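Local coordinates for protein activated BY transcription factor SSRB (Salmonella enterica, PDB 2WNW) that belongs to glycosyl hydrolase family 30, pairs a TIM barrel with a beta-sandwich domain, and is also known as SrfJ, at residues 35-40 with 383-388; 31-36 with 418-423; 51-56 with 91-96; 85-90 with 329-334. All blocks are in the same frame, centred on the assembly; numbering follows the deposited sequence.

Interaction 1: residues 35-40 with 383-388; sequences SVLPRH and VMLSSS
Ser35 and Ser387 form the tight end of this antiparallel strand pair, exchanging two backbone bonds: Ser35 N to Ser387 O and Ser387 N to Ser35 O, both 2.8 Å. Their side chains lie on one face, CB of Ser35 3.8 Å from OG of Ser387. That hydroxyl has its polar partners, His274 and Gln277, on the second subunit. At the neighbouring pair the backbones draw closer still, and Ser35 O receives a CA-H contact from Ser386 CA at 3.0 Å. On the same face as the serines Leu37 and Leu385 run side by side, their CD2 methyls 3.9 Å apart, with Tyr280 of the second subunit packed on Leu385. Val36 and Ser386 lie on the other face. With CG between the backbone N and the carbonyl carbon (chi1 71°), Met384 lays SD 3.8 Å from Pro38 CG and also against Val36 CB.

Beyond Leu37 the pairing opens out. The chain makes a type I turn from Leu37 to His40, and His40 O takes up the opposite strand again by accepting from Leu385 N at 3.0 Å. Here solvent comes near: Pro38 and His40 are partly exposed. Arg39 is exposed and makes no contact with 383-388, though it salt-bridges to Asp247 and Glu250 of the second subunit. CG of Arg39 sits over the centre of the His40 ring, while Leu37 CD2 meets that ring's edge; the same Glu250 bonds to His40. An early strand and a late one paired in this way belong to the beta sandwich of this protein, here with one face buried at the dimer interface.

Interaction 2: residues 31-36 with 418-423; sequences SELISV and RCRVLD
Glu32 and Arg418 make a salt bridge at the start of a parallel strand pair in the beta sandwich, OE1 lying 2.8 Å from NH2. The carboxylate sits over a face of the guanidinium, the two planes 72° apart; because the oxygen lies well off the guanidinium plane, no N-H points at it and the attraction is purely of charge. Arg420 is gripped more directly. Its NH2 donates to Ser31 O at 2.9 Å, reaching a lone pair in the carbonyl plane, and salt bridges to Asp29 and Glu427 hold the same buried guanidinium. A bend at chi3 (-71°) turns this group back across the neighbouring strand. Leu33 CD2 then covers its face, 3.5 Å above the guanidinium centre.

Between the strands runs a regular parallel ladder: Arg420 N donates to Glu32 O, Ile34 N to Arg420 O, Leu422 N to Ile34 O and Val36 N to Leu422 O. Ile34 thus bonds to the residues before and after its partner Val421. On the side of Ile34 and Val421, strand 405-411 adds Leu407 to the packing. Ile34 CD1 touches Cys419 SG at 3.7 Å, and at the far end Val36 CG2 rests 3.5 Å from Asp423 CB.

Interaction 3: residues 51-56 with 91-96; sequences SFTEGA and QSCDFS
Gly55 N donates to Phe95 O at 2.9 Å, the donor standing 44° out of the carbonyl plane, which ties the first turn of helix 54-61 to an inverse gamma turn centred on Phe95. Each early N-H of this helix finds a different acceptor. Ala56 N is capped by Thr53 OG1 at 3.1 Å, Thr53 being the N-cap. Glu54 N gives its hydrogen to a water 3.1 Å away, and that water donates in turn to Ser96 OG at 2.6 Å. The serine hydroxyl donates a hydrogen bond to Cys93 O, completing a chain of bonds from the helix start to the loop.

The segments lie at and just beyond the ends of barrel strands 48-51 and 85-90, so they meet where successive beta-alpha units of the TIM barrel emerge at its C-terminal end. Thr53 presents its branches separately: CG2 meets Cys93 SG at 4.0 Å, whereas OG1, placed between the backbone N and carbonyl carbon (chi1 57°), serves the helix and also bonds with Asn332. Glu54 stretches alongside Ser96, its OE2 3.4 Å from Ser96 CB, and its carboxylate is held by Arg118, His122 and Leu97 N. The Phe95 ring turns away from 51-56 to meet Trp331 nearly at right angles, and a glycerol lies beside it, hydrogen-bonded to Asp94 OD1.

Interaction 4: residues 85-90 with 329-334; sequences LARMPI and IDWNLL
Ile329 is the centre of this contact, and each of its branches has its own neighbour on strand 85-90. CG1 lies 4.0 Å from Leu85 CD1, the two side chains crossing at about a right angle. CG2, anti to the backbone N of Ile329, presses on Arg87 CB at 3.7 Å, and CD1 reaches the Ala86 carbonyl, 4.1 Å from its O. No hydrogen bond joins the segments, because strand 48-51 stands between them in the sheet and supplies Ser51 to the packing against both Ile329 and Arg87.

From this apolar base Arg87 runs out extended as far as NE, CG anti to its own N (chi1 180°), and carries its guanidinium near the indole of Trp331, with NH1 4.4 Å from CZ3 in an oblique approach. What fixes that buried charge comes from other barrel strands and, for Asn195, from just after one: Asp239 and Glu294 form salt bridges to it, and Asn195 and Ser142 hydrogen-bond to it. The Trp144 ring meets Trp331 with planes about 15° apart; Trp331 NE1 hydrogen-bonds to a glycerol. Apolar packing between next-but-one strands thus gives way to a charged, aromatic-lined pocket at the C-terminal end of the strands, where TIM barrels carry their active sites.

In the fold
Two domains divide these contacts. Interactions 1 and 2 share strand 33-37, which pairs antiparallel with 382-388 and parallel with 417-423, so a strand from near the start of the chain lies between two late ones. Both touch the second subunit, and backbone ladders dominate them, with charged or partly exposed residues at one end of interaction 1 and both ends of interaction 2. Interactions 3 and 4 belong to the TIM barrel, touch no other chain and are wholly buried; side-chain packing, helix capping and a bridging water replace strand pairing. Their centres are about 9 Å apart, bridged by Ser51 to Asp330 and Thr53 to Asn332, probably hydrogen-bonded, whereas those of interactions 1 and 3 are about 39 Å apart.

Interaction 1: residues 35-40 with 383-388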
loop_
_atom_site.group_PDB
_atom_site.type_symbol
_atom_site.label_atom_id
_atom_site.label_comp_id
_atom_site.label_asym_id
_atom_site.label_seq_id
_atom_site.Cartn_x
_atom_site.Cartn_y
_atom_site.Cartn_z
ATOM N N SER A 35 13.044 6.069 1.272
ATOM C CA SER A 35 13.140 6.908 2.456
ATOM C C SER A 35 12.720 6.165 3.709
ATOM O O SER A 35 11.700 5.476 3.718
ATOM C CB SER A 35 12.260 8.147 2.289
ATOM O OG SER A 35 12.588 8.846 1.101
ATOM N N VAL A 36 13.514 6.302 4.765
ATOM C CA VAL A 36 13.199 5.658 6.030
ATOM C C VAL A 36 13.112 6.717 7.122
ATOM O O VAL A 36 13.951 7.619 7.198
ATOM C CB VAL A 36 14.257 4.590 6.416
ATOM C CG1 VAL A 36 14.284 3.492 5.367
ATOM C CG2 VAL A 36 15.636 5.226 6.552
ATOM N N LEU A 37 12.072 6.618 7.943
ATOM C CA LEU A 37 11.862 7.561 9.036
ATOM C C LEU A 37 11.704 6.769 10.327
ATOM O O LEU A 37 10.592 6.557 10.809
ATOM C CB LEU A 37 10.612 8.410 8.785
ATOM C CG LEU A 37 10.646 9.363 7.587
ATOM C CD1 LEU A 37 10.479 8.570 6.302
ATOM C CD2 LEU A 37 9.532 10.396 7.716
ATOM N N PRO A 38 12.828 6.316 10.900
ATOM C CA PRO A 38 12.859 5.533 12.138
ATOM C C PRO A 38 12.087 6.142 13.303
ATOM O O PRO A 38 11.543 5.415 14.131
ATOM C CB PRO A 38 14.353 5.425 12.439
ATOM C CG PRO A 38 14.973 5.445 11.084
ATOM C CD PRO A 38 14.195 6.529 10.384
ATOM N N ARG A 39 12.033 7.470 13.367
ATOM C CA ARG A 39 11.335 8.137 14.462
ATOM C C ARG A 39 9.826 7.937 14.435
ATOM O O ARG A 39 9.154 8.159 15.439
ATOM C CB ARG A 39 11.653 9.637 14.477
ATOM C CG ARG A 39 11.059 10.430 13.329
ATOM C CD ARG A 39 11.459 11.895 13.426
ATOM N NE ARG A 39 10.956 12.682 12.304
ATOM C CZ ARG A 39 11.340 12.517 11.043
ATOM N NH1 ARG A 39 12.236 11.590 10.735
ATOM N NH2 ARG A 39 10.829 13.284 10.088
ATOM N N HIS A 40 9.286 7.531 13.290
ATOM C CA HIS A 40 7.850 7.295 13.205
ATOM C C HIS A 40 7.585 5.794 13.214
ATOM O O HIS A 40 7.636 5.132 12.178
ATOM C CB HIS A 40 7.271 7.947 11.949
ATOM C CG HIS A 40 7.334 9.443 11.973
ATOM N ND1 HIS A 40 6.809 10.191 13.005
ATOM C CD2 HIS A 40 7.875 10.329 11.103
ATOM C CE1 HIS A 40 7.026 11.474 12.771
ATOM N NE2 HIS A 40 7.670 11.584 11.624
ATOM N N VAL A 383 7.452 -1.778 13.316
ATOM C CA VAL A 383 7.669 -1.458 11.917
ATOM C C VAL A 383 7.858 0.055 11.881
ATOM O O VAL A 383 7.223 0.776 12.649
ATOM C CB VAL A 383 6.444 -1.841 11.058
ATOM C CG1 VAL A 383 6.541 -1.191 9.679
ATOM C CG2 VAL A 383 6.362 -3.356 10.925
ATOM N N MET A 384 8.741 0.538 11.017
ATOM C CA MET A 384 8.959 1.976 10.917
ATOM C C MET A 384 8.371 2.486 9.609
ATOM O O MET A 384 8.169 1.719 8.666
ATOM C CB MET A 384 10.455 2.308 10.953
ATOM C CG MET A 384 11.217 1.896 9.699
ATOM S SD MET A 384 12.888 2.603 9.652
ATOM C CE MET A 384 13.887 1.155 9.925
ATOM N N LEU A 385 8.085 3.780 9.559
ATOM C CA LEU A 385 7.551 4.379 8.349
ATOM C C LEU A 385 8.669 4.435 7.314
ATOM O O LEU A 385 9.806 4.784 7.635
ATOM C CB LEU A 385 7.056 5.802 8.632
ATOM C CG LEU A 385 6.656 6.627 7.406
ATOM C CD1 LEU A 385 5.406 6.018 6.772
ATOM C CD2 LEU A 385 6.397 8.076 7.815
ATOM N N SER A 386 8.353 4.074 6.077
ATOM C CA SER A 386 9.328 4.132 4.995
ATOM C C SER A 386 8.552 4.195 3.685
ATOM O O SER A 386 7.369 3.853 3.647
ATOM C CB SER A 386 10.245 2.903 5.009
ATOM O OG SER A 386 9.538 1.711 4.714
ATOM N N SER A 387 9.203 4.661 2.625
ATOM C CA SER A 387 8.553 4.748 1.322
ATOM C C SER A 387 9.556 4.481 0.209
ATOM O O SER A 387 10.748 4.779 0.340
ATOM C CB SER A 387 7.895 6.123 1.124
ATOM O OG SER A 387 8.848 7.173 1.057
ATOM N N SER A 388 9.063 3.919 -0.891
ATOM C CA SER A 388 9.909 3.596 -2.031
ATOM C C SER A 388 9.501 4.357 -3.280
ATOM O O SER A 388 8.310 4.541 -3.549
ATOM C CB SER A 388 9.850 2.098 -2.324
ATOM O OG SER A 388 10.568 1.796 -3.509
#

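Interaction 2: residues 31-36 with 418-423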
loop_
_atom_site.group_PDB
_atom_site.type_symbol
_atom_site.label_atom_id
_atom_site.label_comp_id
_atom_site.label_asym_id
_atom_site.label_seq_id
_atom_site.Cartn_x
_atom_site.Cartn_y
_atom_site.Cartn_z
ATOM N N SER A 31 16.121 11.490 -6.364
ATOM C CA SER A 31 15.624 10.387 -7.180
ATOM C C SER A 31 16.089 9.025 -6.667
ATOM O O SER A 31 17.078 8.931 -5.933
ATOM C CB SER A 31 16.078 10.560 -8.630
ATOM O OG SER A 31 17.476 10.371 -8.743
ATOM N N GLU A 32 15.363 7.980 -7.062
ATOM C CA GLU A 32 15.666 6.597 -6.691
ATOM C C GLU A 32 15.810 6.358 -5.198
ATOM O O GLU A 32 16.642 5.558 -4.762
ATOM C CB GLU A 32 16.936 6.126 -7.407
ATOM C CG GLU A 32 16.764 5.984 -8.908
ATOM C CD GLU A 32 18.011 5.466 -9.604
ATOM O OE1 GLU A 32 17.924 5.172 -10.812
ATOM O OE2 GLU A 32 19.072 5.355 -8.955
ATOM N N LEU A 33 14.972 7.022 -4.416
ATOM C CA LEU A 33 15.032 6.900 -2.971
ATOM C C LEU A 33 14.110 5.890 -2.313
ATOM O O LEU A 33 13.006 5.630 -2.779
ATOM C CB LEU A 33 14.715 8.243 -2.316
ATOM C CG LEU A 33 15.585 9.473 -2.572
ATOM C CD1 LEU A 33 14.990 10.653 -1.812
ATOM C CD2 LEU A 33 17.009 9.201 -2.110
ATOM N N ILE A 34 14.602 5.322 -1.221
ATOM C CA ILE A 34 13.796 4.468 -0.365
ATOM C C ILE A 34 14.025 5.251 0.915
ATOM O O ILE A 34 15.090 5.168 1.529
ATOM C CB ILE A 34 14.321 3.030 -0.217
ATOM C CG1 ILE A 34 13.971 2.227 -1.475
ATOM C CG2 ILE A 34 13.678 2.378 1.015
ATOM C CD1 ILE A 34 14.314 0.747 -1.400
ATOM N N SER A 35 13.044 6.069 1.272
ATOM C CA SER A 35 13.140 6.908 2.456
ATOM C C SER A 35 12.720 6.165 3.709
ATOM O O SER A 35 11.700 5.476 3.718
ATOM C CB SER A 35 12.260 8.147 2.289
ATOM O OG SER A 35 12.588 8.846 1.101
ATOM N N VAL A 36 13.514 6.302 4.765
ATOM C CA VAL A 36 13.199 5.658 6.030
ATOM C C VAL A 36 13.112 6.717 7.122
ATOM O O VAL A 36 13.951 7.619 7.198
ATOM C CB VAL A 36 14.257 4.590 6.416
ATOM C CG1 VAL A 36 14.284 3.492 5.367
ATOM C CG2 VAL A 36 15.636 5.226 6.552
ATOM N N ARG A 418 18.584 -0.045 -8.805
ATOM C CA ARG A 418 19.315 0.748 -7.825
ATOM C C ARG A 418 18.382 1.547 -6.938
ATOM O O ARG A 418 17.267 1.887 -7.329
ATOM C CB ARG A 418 20.250 1.734 -8.520
ATOM C CG ARG A 418 21.397 1.116 -9.277
ATOM C CD ARG A 418 22.158 2.217 -9.979
ATOM N NE ARG A 418 21.294 2.915 -10.927
ATOM C CZ ARG A 418 21.240 4.236 -11.069
ATOM N NH1 ARG A 418 22.002 5.022 -10.317
ATOM N NH2 ARG A 418 20.420 4.770 -11.965
ATOM N N CYS A 419 18.858 1.857 -5.742
ATOM C CA CYS A 419 18.086 2.655 -4.809
ATOM C C CYS A 419 19.039 3.269 -3.806
ATOM O O CYS A 419 20.163 2.797 -3.629
ATOM C CB CYS A 419 17.045 1.800 -4.084
ATOM S SG CYS A 419 17.705 0.566 -2.947
ATOM N N ARG A 420 18.600 4.346 -3.177
ATOM C CA ARG A 420 19.408 4.993 -2.169
ATOM C C ARG A 420 18.597 5.001 -0.890
ATOM O O ARG A 420 17.554 5.652 -0.819
ATOM C CB ARG A 420 19.742 6.430 -2.571
ATOM C CG ARG A 420 20.795 6.563 -3.656
ATOM C CD ARG A 420 21.223 8.021 -3.784
ATOM N NE ARG A 420 20.175 8.845 -4.368
ATOM C CZ ARG A 420 19.944 10.114 -4.047
ATOM N NH1 ARG A 420 20.683 10.722 -3.129
ATOM N NH2 ARG A 420 18.978 10.781 -4.661
ATOM N N VAL A 421 19.048 4.254 0.109
ATOM C CA VAL A 421 18.349 4.235 1.386
ATOM C C VAL A 421 18.694 5.568 2.031
ATOM O O VAL A 421 19.861 5.847 2.312
ATOM C CB VAL A 421 18.829 3.082 2.281
ATOM C CG1 VAL A 421 18.117 3.139 3.629
ATOM C CG2 VAL A 421 18.552 1.749 1.590
ATOM N N LEU A 422 17.673 6.387 2.253
ATOM C CA LEU A 422 17.861 7.712 2.819
ATOM C C LEU A 422 17.288 7.814 4.228
ATOM O O LEU A 422 16.086 7.669 4.431
ATOM C CB LEU A 422 17.212 8.742 1.882
ATOM C CG LEU A 422 17.406 10.256 2.039
ATOM C CD1 LEU A 422 16.520 10.786 3.137
ATOM C CD2 LEU A 422 18.872 10.566 2.304
ATOM N N ASP A 423 18.172 8.051 5.194
ATOM C CA ASP A 423 17.795 8.187 6.597
ATOM C C ASP A 423 18.245 9.564 7.078
ATOM O O ASP A 423 19.392 9.740 7.498
ATOM C CB ASP A 423 18.477 7.102 7.430
ATOM C CG ASP A 423 18.181 7.225 8.915
ATOM O OD1 ASP A 423 18.790 6.470 9.700
ATOM O OD2 ASP A 423 17.343 8.068 9.303
#

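Interaction 3: residues 51-56 with 91-96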
loop_
_atom_site.group_PDB
_atom_site.type_symbol
_atom_site.label_atom_id
_atom_site.label_comp_id
_atom_site.label_asym_id
_atom_site.label_seq_id
_atom_site.Cartn_x
_atom_site.Cartn_y
_atom_site.Cartn_z
ATOM N N SER A 51 5.812 -24.022 11.716
ATOM C CA SER A 51 4.910 -24.933 12.409
ATOM C C SER A 51 5.396 -26.343 12.688
ATOM O O SER A 51 6.082 -26.963 11.873
ATOM C CB SER A 51 3.591 -25.020 11.645
ATOM O OG SER A 51 3.076 -23.730 11.372
ATOM N N PHE A 52 5.012 -26.836 13.860
ATOM C CA PHE A 52 5.324 -28.187 14.291
ATOM C C PHE A 52 4.071 -29.003 13.977
ATOM O O PHE A 52 2.989 -28.687 14.474
ATOM C CB PHE A 52 5.555 -28.255 15.807
ATOM C CG PHE A 52 6.683 -27.395 16.307
ATOM C CD1 PHE A 52 6.426 -26.300 17.128
ATOM C CD2 PHE A 52 8.002 -27.706 16.002
ATOM C CE1 PHE A 52 7.467 -25.529 17.641
ATOM C CE2 PHE A 52 9.053 -26.940 16.510
ATOM C CZ PHE A 52 8.783 -25.851 17.331
ATOM N N THR A 53 4.205 -30.029 13.147
ATOM C CA THR A 53 3.080 -30.901 12.815
ATOM C C THR A 53 3.555 -32.329 13.038
ATOM O O THR A 53 4.755 -32.569 13.156
ATOM C CB THR A 53 2.659 -30.767 11.337
ATOM O OG1 THR A 53 3.783 -31.047 10.494
ATOM C CG2 THR A 53 2.140 -29.363 11.051
ATOM N N GLU A 54 2.626 -33.276 13.104
ATOM C CA GLU A 54 3.023 -34.664 13.288
ATOM C C GLU A 54 3.947 -35.049 12.136
ATOM O O GLU A 54 4.919 -35.778 12.326
ATOM C CB GLU A 54 1.804 -35.592 13.311
ATOM C CG GLU A 54 2.179 -37.063 13.118
ATOM C CD GLU A 54 1.099 -38.022 13.571
ATOM O OE1 GLU A 54 1.080 -38.371 14.771
ATOM O OE2 GLU A 54 0.270 -38.424 12.730
ATOM N N GLY A 55 3.646 -34.541 10.944
ATOM C CA GLY A 55 4.475 -34.836 9.787
ATOM C C GLY A 55 5.905 -34.375 10.001
ATOM O O GLY A 55 6.853 -35.136 9.801
ATOM N N ALA A 56 6.067 -33.117 10.401
ATOM C CA ALA A 56 7.396 -32.571 10.647
ATOM C C ALA A 56 8.081 -33.350 11.771
ATOM O O ALA A 56 9.281 -33.609 11.713
ATOM C CB ALA A 56 7.298 -31.088 11.017
ATOM N N GLN A 91 -4.811 -31.976 17.983
ATOM C CA GLN A 91 -5.305 -33.180 17.310
ATOM C C GLN A 91 -4.768 -33.119 15.874
ATOM O O GLN A 91 -4.032 -32.198 15.525
ATOM C CB GLN A 91 -6.837 -33.283 17.350
ATOM C CG GLN A 91 -7.384 -33.305 18.783
ATOM C CD GLN A 91 -8.803 -33.837 18.899
ATOM O OE1 GLN A 91 -9.661 -33.569 18.051
ATOM N NE2 GLN A 91 -9.063 -34.575 19.971
ATOM N N SER A 92 -5.129 -34.083 15.038
ATOM C CA SER A 92 -4.599 -34.138 13.677
ATOM C C SER A 92 -4.969 -33.049 12.664
ATOM O O SER A 92 -6.041 -32.448 12.723
ATOM C CB SER A 92 -4.940 -35.498 13.066
ATOM O OG SER A 92 -6.342 -35.690 13.021
ATOM N N CYS A 93 -4.041 -32.804 11.740
ATOM C CA CYS A 93 -4.237 -31.871 10.637
ATOM C C CYS A 93 -3.878 -32.734 9.426
ATOM O O CYS A 93 -3.575 -33.918 9.599
ATOM C CB CYS A 93 -3.315 -30.641 10.754
ATOM S SG CYS A 93 -1.542 -30.923 10.586
ATOM N N ASP A 94 -3.915 -32.189 8.214
ATOM C CA ASP A 94 -3.598 -33.014 7.048
ATOM C C ASP A 94 -2.165 -33.534 7.074
ATOM O O ASP A 94 -1.883 -34.630 6.578
ATOM C CB ASP A 94 -3.883 -32.255 5.740
ATOM C CG ASP A 94 -3.163 -30.929 5.656
ATOM O OD1 ASP A 94 -3.154 -30.192 6.664
ATOM O OD2 ASP A 94 -2.626 -30.617 4.572
ATOM N N PHE A 95 -1.256 -32.760 7.658
ATOM C CA PHE A 95 0.122 -33.206 7.748
ATOM C C PHE A 95 0.319 -34.101 8.967
ATOM O O PHE A 95 1.006 -33.750 9.933
ATOM C CB PHE A 95 1.082 -32.013 7.763
ATOM C CG PHE A 95 1.385 -31.486 6.391
ATOM C CD1 PHE A 95 0.598 -30.486 5.816
ATOM C CD2 PHE A 95 2.408 -32.052 5.638
ATOM C CE1 PHE A 95 0.827 -30.062 4.504
ATOM C CE2 PHE A 95 2.645 -31.639 4.331
ATOM C CZ PHE A 95 1.852 -30.641 3.761
ATOM N N SER A 96 -0.314 -35.267 8.897
ATOM C CA SER A 96 -0.249 -36.278 9.945
ATOM C C SER A 96 -0.251 -37.623 9.235
ATOM O O SER A 96 -0.570 -37.700 8.047
ATOM C CB SER A 96 -1.475 -36.189 10.859
ATOM O OG SER A 96 -1.582 -34.913 11.466
HETATM O O HOH W 1 -0.463 -33.115 13.036
#

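Interaction 4: residues 85-90 with 329-334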
loop_
_atom_site.group_PDB
_atom_site.type_symbol
_atom_site.label_atom_id
_atom_site.label_comp_id
_atom_site.label_asym_id
_atom_site.label_seq_id
_atom_site.Cartn_x
_atom_site.Cartn_y
_atom_site.Cartn_z
ATOM N N LEU A 85 8.540 -17.745 17.189
ATOM C CA LEU A 85 7.123 -18.102 17.179
ATOM C C LEU A 85 6.955 -19.500 16.596
ATOM O O LEU A 85 7.856 -20.025 15.942
ATOM C CB LEU A 85 6.314 -17.138 16.304
ATOM C CG LEU A 85 6.230 -15.647 16.625
ATOM C CD1 LEU A 85 5.338 -14.969 15.586
ATOM C CD2 LEU A 85 5.662 -15.445 18.023
ATOM N N ALA A 86 5.786 -20.087 16.822
ATOM C CA ALA A 86 5.477 -21.399 16.276
ATOM C C ALA A 86 3.984 -21.658 16.389
ATOM O O ALA A 86 3.296 -21.064 17.222
ATOM C CB ALA A 86 6.254 -22.488 17.014
ATOM N N ARG A 87 3.485 -22.536 15.528
ATOM C CA ARG A 87 2.079 -22.918 15.551
ATOM C C ARG A 87 2.077 -24.436 15.495
ATOM O O ARG A 87 2.939 -25.042 14.855
ATOM C CB ARG A 87 1.334 -22.329 14.347
ATOM C CG ARG A 87 -0.158 -22.682 14.270
ATOM C CD ARG A 87 -0.918 -21.623 13.465
ATOM N NE ARG A 87 -2.333 -21.938 13.238
ATOM C CZ ARG A 87 -2.810 -22.529 12.143
ATOM N NH1 ARG A 87 -1.993 -22.890 11.158
ATOM N NH2 ARG A 87 -4.114 -22.734 12.012
ATOM N N MET A 88 1.127 -25.047 16.189
ATOM C CA MET A 88 1.017 -26.499 16.216
ATOM C C MET A 88 -0.453 -26.886 16.289
ATOM O O MET A 88 -1.287 -26.110 16.752
ATOM C CB MET A 88 1.794 -27.061 17.407
ATOM C CG MET A 88 1.469 -26.398 18.735
ATOM S SD MET A 88 2.791 -26.698 19.917
ATOM C CE MET A 88 2.106 -25.954 21.402
ATOM N N PRO A 89 -0.790 -28.095 15.823
ATOM C CA PRO A 89 -2.170 -28.571 15.830
ATOM C C PRO A 89 -2.655 -29.269 17.094
ATOM O O PRO A 89 -1.908 -30.005 17.744
ATOM C CB PRO A 89 -2.197 -29.511 14.631
ATOM C CG PRO A 89 -0.857 -30.175 14.743
ATOM C CD PRO A 89 0.072 -29.004 15.039
ATOM N N ILE A 90 -3.916 -29.008 17.430
ATOM C CA ILE A 90 -4.586 -29.636 18.561
ATOM C C ILE A 90 -5.331 -30.760 17.834
ATOM O O ILE A 90 -6.329 -30.517 17.152
ATOM C CB ILE A 90 -5.575 -28.655 19.244
ATOM C CG1 ILE A 90 -4.796 -27.474 19.832
ATOM C CG2 ILE A 90 -6.376 -29.378 20.329
ATOM C CD1 ILE A 90 -5.666 -26.393 20.473
ATOM N N ILE A 329 4.193 -16.679 10.855
ATOM C CA ILE A 329 4.344 -18.089 11.165
ATOM C C ILE A 329 4.157 -18.894 9.884
ATOM O O ILE A 329 3.071 -18.918 9.295
ATOM C CB ILE A 329 3.326 -18.593 12.202
ATOM C CG1 ILE A 329 3.354 -17.704 13.451
ATOM C CG2 ILE A 329 3.690 -20.026 12.606
ATOM C CD1 ILE A 329 2.370 -18.133 14.529
ATOM N N ASP A 330 5.238 -19.534 9.460
ATOM C CA ASP A 330 5.252 -20.373 8.269
ATOM C C ASP A 330 4.514 -21.667 8.614
ATOM O O ASP A 330 4.237 -21.933 9.784
ATOM C CB ASP A 330 6.710 -20.662 7.893
ATOM C CG ASP A 330 6.853 -21.557 6.673
ATOM O OD1 ASP A 330 6.015 -21.475 5.748
ATOM O OD2 ASP A 330 7.829 -22.333 6.636
ATOM N N TRP A 331 4.178 -22.457 7.601
ATOM C CA TRP A 331 3.496 -23.729 7.829
ATOM C C TRP A 331 4.601 -24.718 8.228
ATOM O O TRP A 331 5.565 -24.318 8.887
ATOM C CB TRP A 331 2.778 -24.157 6.541
ATOM C CG TRP A 331 1.801 -25.322 6.635
ATOM C CD1 TRP A 331 1.314 -26.044 5.582
ATOM C CD2 TRP A 331 1.185 -25.875 7.816
ATOM N NE1 TRP A 331 0.441 -27.007 6.025
ATOM C CE2 TRP A 331 0.342 -26.930 7.390
ATOM C CE3 TRP A 331 1.262 -25.587 9.187
ATOM C CZ2 TRP A 331 -0.418 -27.699 8.285
ATOM C CZ3 TRP A 331 0.505 -26.353 10.083
ATOM C CH2 TRP A 331 -0.323 -27.398 9.624
ATOM N N ASN A 332 4.486 -25.986 7.833
ATOM C CA ASN A 332 5.491 -26.998 8.195
ATOM C C ASN A 332 6.940 -26.509 8.162
ATOM O O ASN A 332 7.417 -26.019 7.143
ATOM C CB ASN A 332 5.394 -28.217 7.275
ATOM C CG ASN A 332 4.025 -28.845 7.278
ATOM O OD1 ASN A 332 3.655 -29.570 8.209
ATOM N ND2 ASN A 332 3.254 -28.567 6.231
ATOM N N LEU A 333 7.639 -26.665 9.283
ATOM C CA LEU A 333 9.043 -26.274 9.387
ATOM C C LEU A 333 9.893 -27.219 8.559
ATOM O O LEU A 333 10.914 -26.830 7.981
ATOM C CB LEU A 333 9.541 -26.421 10.824
ATOM C CG LEU A 333 9.135 -25.490 11.954
ATOM C CD1 LEU A 333 9.430 -26.176 13.282
ATOM C CD2 LEU A 333 9.896 -24.191 11.835
ATOM N N LEU A 334 9.456 -28.472 8.528
ATOM C CA LEU A 334 10.197 -29.537 7.874
ATOM C C LEU A 334 9.286 -30.609 7.297
ATOM O O LEU A 334 8.235 -30.901 7.857
ATOM C CB LEU A 334 11.118 -30.168 8.924
ATOM C CG LEU A 334 11.732 -31.545 8.686
ATOM C CD1 LEU A 334 12.903 -31.404 7.733
ATOM C CD2 LEU A 334 12.193 -32.141 10.021
#